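Local atomic coordinates of DNA repair protein PprA (PDB entry 6MC8), a protein that takes part in the repair of radiation-induced DNA damage and in genome segregation, binding DNA and forming filaments. Residues L42-V52 with L69-W80; L155-R166 with E270-K278. The protein carries 2 engineered substitutions. All blocks are in the same frame, centred on the assembly; numbering follows the deposited sequence.

Interaction 1 of 2, residues L42-V52 with L69-W80; sequences LVATAGLQSDV and LTQELRLAHDRW
Glu72 meets Ser50 and Asp51 with its carboxylate, through two hydrogen bonds across the segments. Ser50 OG donates to Glu72 OE1 at 2.5 Å, and Asp51 N gives a nearly straight bond to Glu72 OE2 (2.8 Å, 169°). Both use syn lone pairs, and a bond to each oxygen restrains the rotation of the carboxylate. Gln68 adds a further bond to OE2. Ser50 OG, turned anti to its own nitrogen (chi1 -179°), also accepts a weak capping bond from Val52 N, at the start of helix 52-57.

At the other end, Trp80 NE1 donates in its ring plane to Thr45 OG1 (3.2 Å). That hydroxyl in turn donates a hydrogen bond to Leu42 O. Arg79 reaches with an extended chain to Ala46 O, and NH1 bonds it at 3.2 Å, close to the guanidinium plane.

Thr45 and Ala46 sit in the turn that follows helix 35-43. The helix is closed by a Schellman motif with Gly47, at positive phi, as the C-prime residue. Residues 46-52 then run antiparallel to helix 62-80, with Ala46 beside Ala76 and Val52 beside Leu69.

Apolar contacts lie between. Ala46 CB meets Ala76 CB at 3.9 Å. Leu48 CG packs on Leu75 CD2, and Leu48 CD2 lies against Glu72 CB. Leu42 CG touches Trp80 CH2 (3.7 Å), the side chains crossing at about a right angle. Val52 CG2 meets Leu69 CD2 at 3.6 Å.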
loop_
_atom_site.group_PDB
_atom_site.type_symbol
_atom_site.label_atom_id
_atom_site.label_comp_id
_atom_site.label_asym_id
_atom_site.label_seq_id
_atom_site.Cartn_x
_atom_site.Cartn_y
_atom_site.Cartn_z
ATOM N N LEU A 42 18.122 25.848 16.790
ATOM C CA LEU A 42 17.088 25.700 15.772
ATOM C C LEU A 42 15.998 24.737 16.221
ATOM O O LEU A 42 14.805 25.048 16.127
ATOM C CB LEU A 42 17.711 25.230 14.462
ATOM C CG LEU A 42 16.730 25.009 13.317
ATOM C CD1 LEU A 42 16.043 26.303 12.972
ATOM C CD2 LEU A 42 17.440 24.439 12.114
ATOM N N VAL A 43 16.383 23.559 16.716
ATOM C CA VAL A 43 15.395 22.558 17.095
ATOM C C VAL A 43 14.784 22.818 18.461
ATOM O O VAL A 43 13.814 22.151 18.826
ATOM C CB VAL A 43 15.995 21.138 17.041
ATOM C CG1 VAL A 43 16.415 20.804 15.628
ATOM C CG2 VAL A 43 17.162 21.001 18.000
ATOM N N ALA A 44 15.308 23.784 19.219
ATOM C CA ALA A 44 14.651 24.194 20.452
ATOM C C ALA A 44 13.406 25.026 20.187
ATOM O O ALA A 44 12.575 25.178 21.086
ATOM C CB ALA A 44 15.615 24.972 21.343
ATOM N N THR A 45 13.257 25.561 18.974
ATOM C CA THR A 45 12.004 26.187 18.579
ATOM C C THR A 45 10.897 25.165 18.384
ATOM O O THR A 45 9.721 25.537 18.383
ATOM C CB THR A 45 12.189 26.997 17.297
ATOM O OG1 THR A 45 12.542 26.121 16.221
ATOM C CG2 THR A 45 13.286 28.026 17.479
ATOM N N ALA A 46 11.243 23.894 18.212
ATOM C CA ALA A 46 10.278 22.811 18.212
ATOM C C ALA A 46 10.197 22.096 19.551
ATOM O O ALA A 46 9.543 21.059 19.642
ATOM C CB ALA A 46 10.609 21.809 17.108
ATOM N N GLY A 47 10.833 22.622 20.589
ATOM C CA GLY A 47 10.728 22.047 21.910
ATOM C C GLY A 47 11.738 20.976 22.233
ATOM O O GLY A 47 11.593 20.303 23.257
ATOM N N LEU A 48 12.757 20.801 21.402
ATOM C CA LEU A 48 13.733 19.746 21.612
ATOM C C LEU A 48 14.910 20.247 22.434
ATOM O O LEU A 48 15.348 21.389 22.288
ATOM C CB LEU A 48 14.250 19.212 20.278
ATOM C CG LEU A 48 13.446 18.222 19.442
ATOM C CD1 LEU A 48 12.298 18.869 18.700
ATOM C CD2 LEU A 48 14.371 17.546 18.481
ATOM N N GLN A 49 15.425 19.368 23.267
ATOM C CA GLN A 49 16.710 19.607 23.945
ATOM C C GLN A 49 17.685 18.712 23.185
ATOM O O GLN A 49 17.616 17.536 23.322
ATOM C CB GLN A 49 16.606 19.313 25.432
ATOM C CG GLN A 49 16.116 20.485 26.249
ATOM C CD GLN A 49 15.787 20.041 27.635
ATOM O OE1 GLN A 49 15.261 18.972 27.822
ATOM N NE2 GLN A 49 16.106 20.845 28.621
ATOM N N SER A 50 18.582 19.299 22.415
ATOM C CA SER A 50 19.436 18.552 21.503
ATOM C C SER A 50 20.533 17.815 22.255
ATOM O O SER A 50 21.105 18.327 23.218
ATOM C CB SER A 50 20.051 19.490 20.467
ATOM O OG SER A 50 20.871 18.789 19.557
ATOM N N ASP A 51 20.823 16.600 21.804
ATOM C CA ASP A 51 21.829 15.748 22.417
ATOM C C ASP A 51 23.127 15.692 21.628
ATOM O O ASP A 51 24.029 14.945 22.010
ATOM C CB ASP A 51 21.281 14.328 22.588
ATOM C CG ASP A 51 20.214 14.237 23.647
ATOM O OD1 ASP A 51 20.263 15.013 24.617
ATOM O OD2 ASP A 51 19.323 13.385 23.513
ATOM N N VAL A 52 23.252 16.470 20.552
ATOM C CA VAL A 52 24.334 16.256 19.595
ATOM C C VAL A 52 25.659 16.766 20.151
ATOM O O VAL A 52 26.711 16.145 19.955
ATOM C CB VAL A 52 23.982 16.916 18.248
ATOM C CG1 VAL A 52 25.048 16.633 17.213
ATOM C CG2 VAL A 52 22.639 16.430 17.767
ATOM N N LEU A 69 21.476 13.964 14.449
ATOM C CA LEU A 69 21.098 15.224 13.777
ATOM C C LEU A 69 19.838 15.005 12.947
ATOM O O LEU A 69 18.971 15.835 12.955
ATOM C CB LEU A 69 22.266 15.712 12.924
ATOM C CG LEU A 69 23.394 16.381 13.688
ATOM C CD1 LEU A 69 24.492 16.762 12.748
ATOM C CD2 LEU A 69 22.907 17.601 14.391
ATOM N N THR A 70 19.797 13.881 12.269
ATOM C CA THR A 70 18.667 13.445 11.448
ATOM C C THR A 70 17.468 13.159 12.335
ATOM O O THR A 70 16.403 13.455 11.932
ATOM C CB THR A 70 19.092 12.237 10.622
ATOM O OG1 THR A 70 20.151 12.727 9.821
ATOM C CG2 THR A 70 17.995 11.677 9.759
ATOM N N GLN A 71 17.691 12.556 13.488
ATOM C CA GLN A 71 16.585 12.213 14.393
ATOM C C GLN A 71 15.943 13.493 14.897
ATOM O O GLN A 71 14.753 13.557 14.886
ATOM C CB GLN A 71 17.059 11.275 15.496
ATOM C CG GLN A 71 16.021 11.028 16.572
ATOM C CD GLN A 71 16.466 10.159 17.717
ATOM O OE1 GLN A 71 16.747 10.615 18.801
ATOM N NE2 GLN A 71 16.522 8.868 17.489
ATOM N N GLU A 72 16.751 14.488 15.224
ATOM C CA GLU A 72 16.223 15.715 15.798
ATOM C C GLU A 72 15.609 16.610 14.730
ATOM O O GLU A 72 14.663 17.352 15.007
ATOM C CB GLU A 72 17.328 16.438 16.559
ATOM C CG GLU A 72 17.774 15.692 17.796
ATOM C CD GLU A 72 18.900 16.382 18.527
ATOM O OE1 GLU A 72 19.431 17.375 18.002
ATOM O OE2 GLU A 72 19.255 15.931 19.632
ATOM N N LEU A 73 16.133 16.547 13.504
ATOM C CA LEU A 73 15.553 17.304 12.399
ATOM C C LEU A 73 14.185 16.759 12.009
ATOM O O LEU A 73 13.281 17.528 11.667
ATOM C CB LEU A 73 16.497 17.279 11.202
ATOM C CG LEU A 73 16.095 18.014 9.924
ATOM C CD1 LEU A 73 16.067 19.515 10.117
ATOM C CD2 LEU A 73 17.014 17.629 8.795
ATOM N N ARG A 74 14.012 15.439 12.057
ATOM C CA ARG A 74 12.721 14.851 11.718
ATOM C C ARG A 74 11.695 15.096 12.816
ATOM O O ARG A 74 10.502 15.240 12.533
ATOM C CB ARG A 74 12.882 13.357 11.447
ATOM C CG ARG A 74 13.605 13.043 10.154
ATOM C CD ARG A 74 13.885 11.565 10.014
ATOM N NE ARG A 74 14.618 11.278 8.790
ATOM C CZ ARG A 74 15.141 10.096 8.489
ATOM N NH1 ARG A 74 15.037 9.086 9.336
ATOM N NH2 ARG A 74 15.794 9.936 7.349
ATOM N N LEU A 75 12.137 15.153 14.072
ATOM C CA LEU A 75 11.217 15.476 15.155
ATOM C C LEU A 75 10.831 16.948 15.119
ATOM O O LEU A 75 9.704 17.312 15.468
ATOM C CB LEU A 75 11.837 15.101 16.502
ATOM C CG LEU A 75 10.953 15.292 17.737
ATOM C CD1 LEU A 75 9.686 14.468 17.614
ATOM C CD2 LEU A 75 11.695 14.928 19.000
ATOM N N ALA A 76 11.747 17.807 14.672
ATOM C CA ALA A 76 11.430 19.222 14.543
ATOM C C ALA A 76 10.465 19.474 13.392
ATOM O O ALA A 76 9.608 20.356 13.479
ATOM C CB ALA A 76 12.710 20.034 14.366
ATOM N N HIS A 77 10.580 18.703 12.307
ATOM C CA HIS A 77 9.660 18.879 11.189
ATOM C C HIS A 77 8.284 18.302 11.485
ATOM O O HIS A 77 7.297 18.708 10.863
ATOM C CB HIS A 77 10.226 18.270 9.910
ATOM C CG HIS A 77 11.184 19.162 9.194
ATOM N ND1 HIS A 77 10.774 20.303 8.543
ATOM C CD2 HIS A 77 12.518 19.076 8.998
ATOM C CE1 HIS A 77 11.818 20.890 7.992
ATOM N NE2 HIS A 77 12.888 20.164 8.251
ATOM N N ASP A 78 8.194 17.359 12.424
ATOM C CA ASP A 78 6.888 16.879 12.860
ATOM C C ASP A 78 6.138 17.962 13.619
ATOM O O ASP A 78 4.906 17.959 13.670
ATOM C CB ASP A 78 7.040 15.640 13.741
ATOM C CG ASP A 78 7.487 14.428 12.974
ATOM O OD1 ASP A 78 7.165 14.324 11.778
ATOM O OD2 ASP A 78 8.164 13.574 13.569
ATOM N N ARG A 79 6.870 18.901 14.203
ATOM C CA ARG A 79 6.289 19.911 15.064
ATOM C C ARG A 79 6.208 21.276 14.399
ATOM O O ARG A 79 5.291 22.043 14.698
ATOM C CB ARG A 79 7.096 19.970 16.354
ATOM C CG ARG A 79 6.952 18.690 17.130
ATOM C CD ARG A 79 7.850 18.647 18.314
ATOM N NE ARG A 79 7.605 17.466 19.126
ATOM C CZ ARG A 79 8.244 17.195 20.254
ATOM N NH1 ARG A 79 9.165 18.026 20.708
ATOM N NH2 ARG A 79 7.953 16.098 20.929
ATOM N N TRP A 80 7.135 21.579 13.491
ATOM C CA TRP A 80 7.034 22.793 12.690
ATOM C C TRP A 80 5.812 22.765 11.780
ATOM O O TRP A 80 5.202 23.810 11.536
ATOM C CB TRP A 80 8.313 22.970 11.880
ATOM C CG TRP A 80 9.473 23.423 12.693
ATOM C CD1 TRP A 80 9.431 24.069 13.885
ATOM C CD2 TRP A 80 10.854 23.187 12.415
ATOM N NE1 TRP A 80 10.698 24.300 14.345
ATOM C CE2 TRP A 80 11.593 23.760 13.462
ATOM C CE3 TRP A 80 11.539 22.562 11.371
ATOM C CZ2 TRP A 80 12.981 23.730 13.496
ATOM C CZ3 TRP A 80 12.914 22.532 11.408
ATOM C CH2 TRP A 80 13.622 23.112 12.462
#

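Interaction 2 of 2, residues L155-R166 with E270-K278; sequences LGQLRVLIEDAR and EGREVDRWK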
loop_
_atom_site.group_PDB
_atom_site.type_symbol
_atom_site.label_atom_id
_atom_site.label_comp_id
_atom_site.label_asym_id
_atom_site.label_seq_id
_atom_site.Cartn_x
_atom_site.Cartn_y
_atom_site.Cartn_z
ATOM N N LEU A 155 -16.632 6.680 13.231
ATOM C CA LEU A 155 -15.379 5.985 13.491
ATOM C C LEU A 155 -15.335 4.655 12.741
ATOM O O LEU A 155 -14.399 3.871 12.919
ATOM C CB LEU A 155 -15.198 5.806 15.005
ATOM C CG LEU A 155 -13.832 5.530 15.643
ATOM C CD1 LEU A 155 -12.909 6.696 15.392
ATOM C CD2 LEU A 155 -13.969 5.294 17.127
ATOM N N GLY A 156 -16.315 4.410 11.867
ATOM C CA GLY A 156 -16.401 3.127 11.190
ATOM C C GLY A 156 -15.463 3.021 10.005
ATOM O O GLY A 156 -15.005 1.929 9.660
ATOM N N GLN A 157 -15.190 4.150 9.348
ATOM C CA GLN A 157 -14.151 4.184 8.324
ATOM C C GLN A 157 -12.779 3.901 8.917
ATOM O O GLN A 157 -12.028 3.075 8.393
ATOM C CB GLN A 157 -14.150 5.533 7.608
ATOM C CG GLN A 157 -15.141 5.670 6.475
ATOM C CD GLN A 157 -15.206 7.083 5.944
ATOM O OE1 GLN A 157 -14.794 8.015 6.612
ATOM N NE2 GLN A 157 -15.649 7.235 4.713
ATOM N N LEU A 158 -12.447 4.559 10.027
ATOM C CA LEU A 158 -11.121 4.413 10.618
ATOM C C LEU A 158 -10.929 3.042 11.245
ATOM O O LEU A 158 -9.800 2.560 11.337
ATOM C CB LEU A 158 -10.886 5.508 11.654
ATOM C CG LEU A 158 -10.695 6.904 11.080
ATOM C CD1 LEU A 158 -10.725 7.939 12.174
ATOM C CD2 LEU A 158 -9.379 6.961 10.334
ATOM N N ARG A 159 -12.013 2.397 11.674
ATOM C CA ARG A 159 -11.895 1.093 12.315
ATOM C C ARG A 159 -11.469 0.023 11.318
ATOM O O ARG A 159 -10.654 -0.846 11.636
ATOM C CB ARG A 159 -13.215 0.721 12.987
ATOM C CG ARG A 159 -13.179 -0.581 13.751
ATOM C CD ARG A 159 -14.453 -0.787 14.530
ATOM N NE ARG A 159 -14.565 0.181 15.614
ATOM C CZ ARG A 159 -14.020 0.018 16.815
ATOM N NH1 ARG A 159 -13.335 -1.083 17.086
ATOM N NH2 ARG A 159 -14.169 0.946 17.747
ATOM N N VAL A 160 -11.982 0.095 10.093
ATOM C CA VAL A 160 -11.605 -0.881 9.079
ATOM C C VAL A 160 -10.223 -0.560 8.515
ATOM O O VAL A 160 -9.438 -1.464 8.211
ATOM C CB VAL A 160 -12.691 -0.935 7.988
ATOM C CG1 VAL A 160 -12.344 -1.933 6.905
ATOM C CG2 VAL A 160 -14.032 -1.273 8.598
ATOM N N LEU A 161 -9.892 0.727 8.401
ATOM C CA LEU A 161 -8.594 1.123 7.857
ATOM C C LEU A 161 -7.455 0.779 8.813
ATOM O O LEU A 161 -6.359 0.408 8.381
ATOM C CB LEU A 161 -8.598 2.620 7.541
ATOM C CG LEU A 161 -9.466 3.117 6.385
ATOM C CD1 LEU A 161 -9.567 4.623 6.417
ATOM C CD2 LEU A 161 -8.922 2.663 5.056
ATOM N N ILE A 162 -7.699 0.887 10.117
ATOM C CA ILE A 162 -6.664 0.571 11.096
ATOM C C ILE A 162 -6.527 -0.939 11.261
ATOM O O ILE A 162 -5.418 -1.482 11.219
ATOM C CB ILE A 162 -6.964 1.278 12.432
ATOM C CG1 ILE A 162 -6.748 2.783 12.303
ATOM C CG2 ILE A 162 -6.103 0.759 13.542
ATOM C CD1 ILE A 162 -7.327 3.570 13.443
ATOM N N GLU A 163 -7.650 -1.642 11.422
ATOM C CA GLU A 163 -7.605 -3.078 11.691
ATOM C C GLU A 163 -7.221 -3.877 10.452
ATOM O O GLU A 163 -6.359 -4.760 10.514
ATOM C CB GLU A 163 -8.955 -3.564 12.215
ATOM C CG GLU A 163 -9.303 -3.133 13.616
ATOM C CD GLU A 163 -10.682 -3.593 14.029
ATOM O OE1 GLU A 163 -11.436 -4.063 13.159
ATOM O OE2 GLU A 163 -11.007 -3.503 15.225
ATOM N N ASP A 164 -7.854 -3.586 9.321
ATOM C CA ASP A 164 -7.868 -4.501 8.191
ATOM C C ASP A 164 -7.040 -4.036 7.005
ATOM O O ASP A 164 -6.662 -4.864 6.174
ATOM C CB ASP A 164 -9.312 -4.728 7.732
ATOM C CG ASP A 164 -10.166 -5.353 8.802
ATOM O OD1 ASP A 164 -9.634 -6.139 9.607
ATOM O OD2 ASP A 164 -11.369 -5.035 8.857
ATOM N N ALA A 165 -6.744 -2.754 6.894
ATOM C CA ALA A 165 -6.119 -2.270 5.679
ATOM C C ALA A 165 -4.601 -2.233 5.802
ATOM O O ALA A 165 -4.019 -2.370 6.877
ATOM C CB ALA A 165 -6.652 -0.884 5.322
ATOM N N ARG A 166 -3.969 -2.053 4.649
ATOM C CA ARG A 166 -2.561 -1.726 4.482
ATOM C C ARG A 166 -2.434 -0.209 4.511
ATOM O O ARG A 166 -3.156 0.432 5.280
ATOM C CB ARG A 166 -2.016 -2.350 3.205
ATOM C CG ARG A 166 -2.011 -3.865 3.274
ATOM C CD ARG A 166 -1.764 -4.503 1.933
ATOM N NE ARG A 166 -1.893 -5.954 1.997
ATOM C CZ ARG A 166 -0.873 -6.800 2.057
ATOM N NH1 ARG A 166 0.367 -6.349 2.013
ATOM N NH2 ARG A 166 -1.098 -8.100 2.122
ATOM N N GLU A 270 0.397 -2.936 17.887
ATOM C CA GLU A 270 -0.509 -1.921 18.409
ATOM C C GLU A 270 -1.024 -0.994 17.318
ATOM O O GLU A 270 -2.007 -0.284 17.541
ATOM C CB GLU A 270 0.189 -1.107 19.500
ATOM C CG GLU A 270 0.503 -1.876 20.776
ATOM C CD GLU A 270 1.806 -2.653 20.708
ATOM O OE1 GLU A 270 2.509 -2.565 19.682
ATOM O OE2 GLU A 270 2.127 -3.357 21.685
ATOM N N GLY A 271 -0.425 -1.062 16.132
ATOM C CA GLY A 271 -0.776 -0.259 14.945
ATOM C C GLY A 271 -2.135 -0.592 14.383
ATOM O O GLY A 271 -2.650 0.194 13.642
ATOM N N ARG A 272 -2.635 -1.787 14.653
ATOM C CA ARG A 272 -3.958 -2.199 14.128
ATOM C C ARG A 272 -5.069 -2.114 15.175
ATOM O O ARG A 272 -6.129 -2.628 14.893
ATOM C CB ARG A 272 -3.884 -3.577 13.490
ATOM C CG ARG A 272 -2.923 -3.620 12.327
ATOM C CD ARG A 272 -3.202 -4.669 11.300
ATOM N NE ARG A 272 -2.300 -4.457 10.209
ATOM C CZ ARG A 272 -2.610 -3.897 9.082
ATOM N NH1 ARG A 272 -3.832 -3.496 8.850
ATOM N NH2 ARG A 272 -1.689 -3.732 8.170
ATOM N N GLU A 273 -4.822 -1.480 16.315
ATOM C CA GLU A 273 -5.843 -1.367 17.344
ATOM C C GLU A 273 -6.370 0.061 17.382
ATOM O O GLU A 273 -5.595 1.016 17.287
ATOM C CB GLU A 273 -5.286 -1.771 18.707
ATOM C CG GLU A 273 -4.837 -3.219 18.776
ATOM C CD GLU A 273 -5.976 -4.206 18.626
ATOM O OE1 GLU A 273 -7.104 -3.894 19.057
ATOM O OE2 GLU A 273 -5.743 -5.302 18.078
ATOM N N VAL A 274 -7.689 0.204 17.514
ATOM C CA VAL A 274 -8.288 1.531 17.452
ATOM C C VAL A 274 -8.182 2.234 18.799
ATOM O O VAL A 274 -8.225 3.467 18.871
ATOM C CB VAL A 274 -9.747 1.442 16.972
ATOM C CG1 VAL A 274 -9.811 0.837 15.586
ATOM C CG2 VAL A 274 -10.581 0.632 17.935
ATOM N N ASP A 275 -8.037 1.472 19.883
ATOM C CA ASP A 275 -7.909 2.098 21.192
ATOM C C ASP A 275 -6.505 2.648 21.388
ATOM O O ASP A 275 -6.294 3.562 22.192
ATOM C CB ASP A 275 -8.269 1.104 22.294
ATOM C CG ASP A 275 -9.742 0.743 22.297
ATOM O OD1 ASP A 275 -10.558 1.559 21.826
ATOM O OD2 ASP A 275 -10.087 -0.352 22.787
ATOM N N ARG A 276 -5.532 2.104 20.657
ATOM C CA ARG A 276 -4.202 2.698 20.625
ATOM C C ARG A 276 -4.215 4.015 19.862
ATOM O O ARG A 276 -3.646 5.008 20.324
ATOM C CB ARG A 276 -3.205 1.732 19.993
ATOM C CG ARG A 276 -1.805 2.291 19.902
ATOM C CD ARG A 276 -1.139 2.367 21.255
ATOM N NE ARG A 276 0.176 2.986 21.159
ATOM C CZ ARG A 276 0.419 4.267 21.408
ATOM N NH1 ARG A 276 -0.556 5.057 21.824
ATOM N NH2 ARG A 276 1.646 4.746 21.282
ATOM N N TRP A 277 -4.865 4.029 18.689
ATOM C CA TRP A 277 -4.969 5.234 17.868
ATOM C C TRP A 277 -5.689 6.357 18.602
ATOM O O TRP A 277 -5.347 7.532 18.438
ATOM C CB TRP A 277 -5.709 4.925 16.565
ATOM C CG TRP A 277 -5.970 6.152 15.751
ATOM C CD1 TRP A 277 -5.089 6.820 14.962
ATOM C CD2 TRP A 277 -7.175 6.926 15.749
ATOM N NE1 TRP A 277 -5.685 7.935 14.429
ATOM C CE2 TRP A 277 -6.964 8.023 14.903
ATOM C CE3 TRP A 277 -8.411 6.789 16.381
ATOM C CZ2 TRP A 277 -7.947 8.971 14.658
ATOM C CZ3 TRP A 277 -9.383 7.726 16.139
ATOM C CH2 TRP A 277 -9.149 8.804 15.284
ATOM N N LYS A 278 -6.707 6.013 19.392
ATOM C CA LYS A 278 -7.399 7.017 20.188
ATOM C C LYS A 278 -6.476 7.595 21.251
ATOM O O LYS A 278 -6.536 8.790 21.555
ATOM C CB LYS A 278 -8.645 6.404 20.822
ATOM C CG LYS A 278 -9.920 6.669 20.056
ATOM C CD LYS A 278 -11.074 5.847 20.600
HETATM O O HOH W 1 -9.216 -2.342 16.527
#
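The indole of Trp277 carries Ile162 CD1 over one face, 3.6 Å above the plane and offset toward the rim. This is an off-centre CH-pi contact on the five-membered ring. The six-membered ring is met obliquely by two leucines: Leu158 CD1 touches Trp277 CH2 at 3.6 Å, and Leu155 CD1 touches Trp277 CZ3 at 3.7 Å. Trp277 CG is anti to the backbone N (chi1 174°), which carries the ring toward helix 156-163. Its NE1 is bonded to Thr183. Replacing Trp277 by alanine would probably open a gap beside Ile162, Leu158 and Leu155, and would leave Thr183 without its indole donor.

The guanidinium of Arg159 has Val274 CG1 over one face, offset toward the rim. Val274 CG2 lies 3.4 Å from Arg159 NH1. The guanidinium of Arg272 has the carbonyl ends of Glu163 and Ala165 at its edge. Arg272 NH1 bonds weakly to Glu163 O, and NH2 weakly to Ala165 O; both are doubtful, since Arg272 NH1 and Ala165 O are less surely placed.

The contact joins helix 156-163 to the start of the long helix 274-304. The two short axes cross at 113°, with a closest approach of 10.4 Å. Glu273 occupies the N-cap position of the second helix.

Ahead of the second helix, Gly271 O lies 3.5 Å from Ile162 CG2. Arg272 CA makes a CA-H...O contact with Ile162 O. A water donates to Glu163 OE2 and accepts from Val274 N, so it links a carboxylate to the N-terminal end of a helix. Arg185 bonds Ile162 O and Gly271 O from outside the two segments. Nearby, Val160 packs on Val160 of the second subunit, and Arg272 packs on His147 of the second subunit.

From the N terminus, helix 35-43 leads into interaction 1, where the following loop folds against helix 62-80. This closes a short loop that holds most of helix 52-57 and the start of helix 62-80. The chain then forms the three-stranded sheet 89-114 and helix 119-127 before it reaches helix 156-163. Interaction 2 closes a much longer loop, with the strands from 168 to 195 and 261-267 and the helices between them, ending at helix 274-304. The two contacts are in series and neither nest nor cross. The centres of interactions 1 and 2 lie about 29 Å apart. Helix 274-304 relates them: it begins in interaction 2, and farther along Leu291 and Arg298 touch interaction 1.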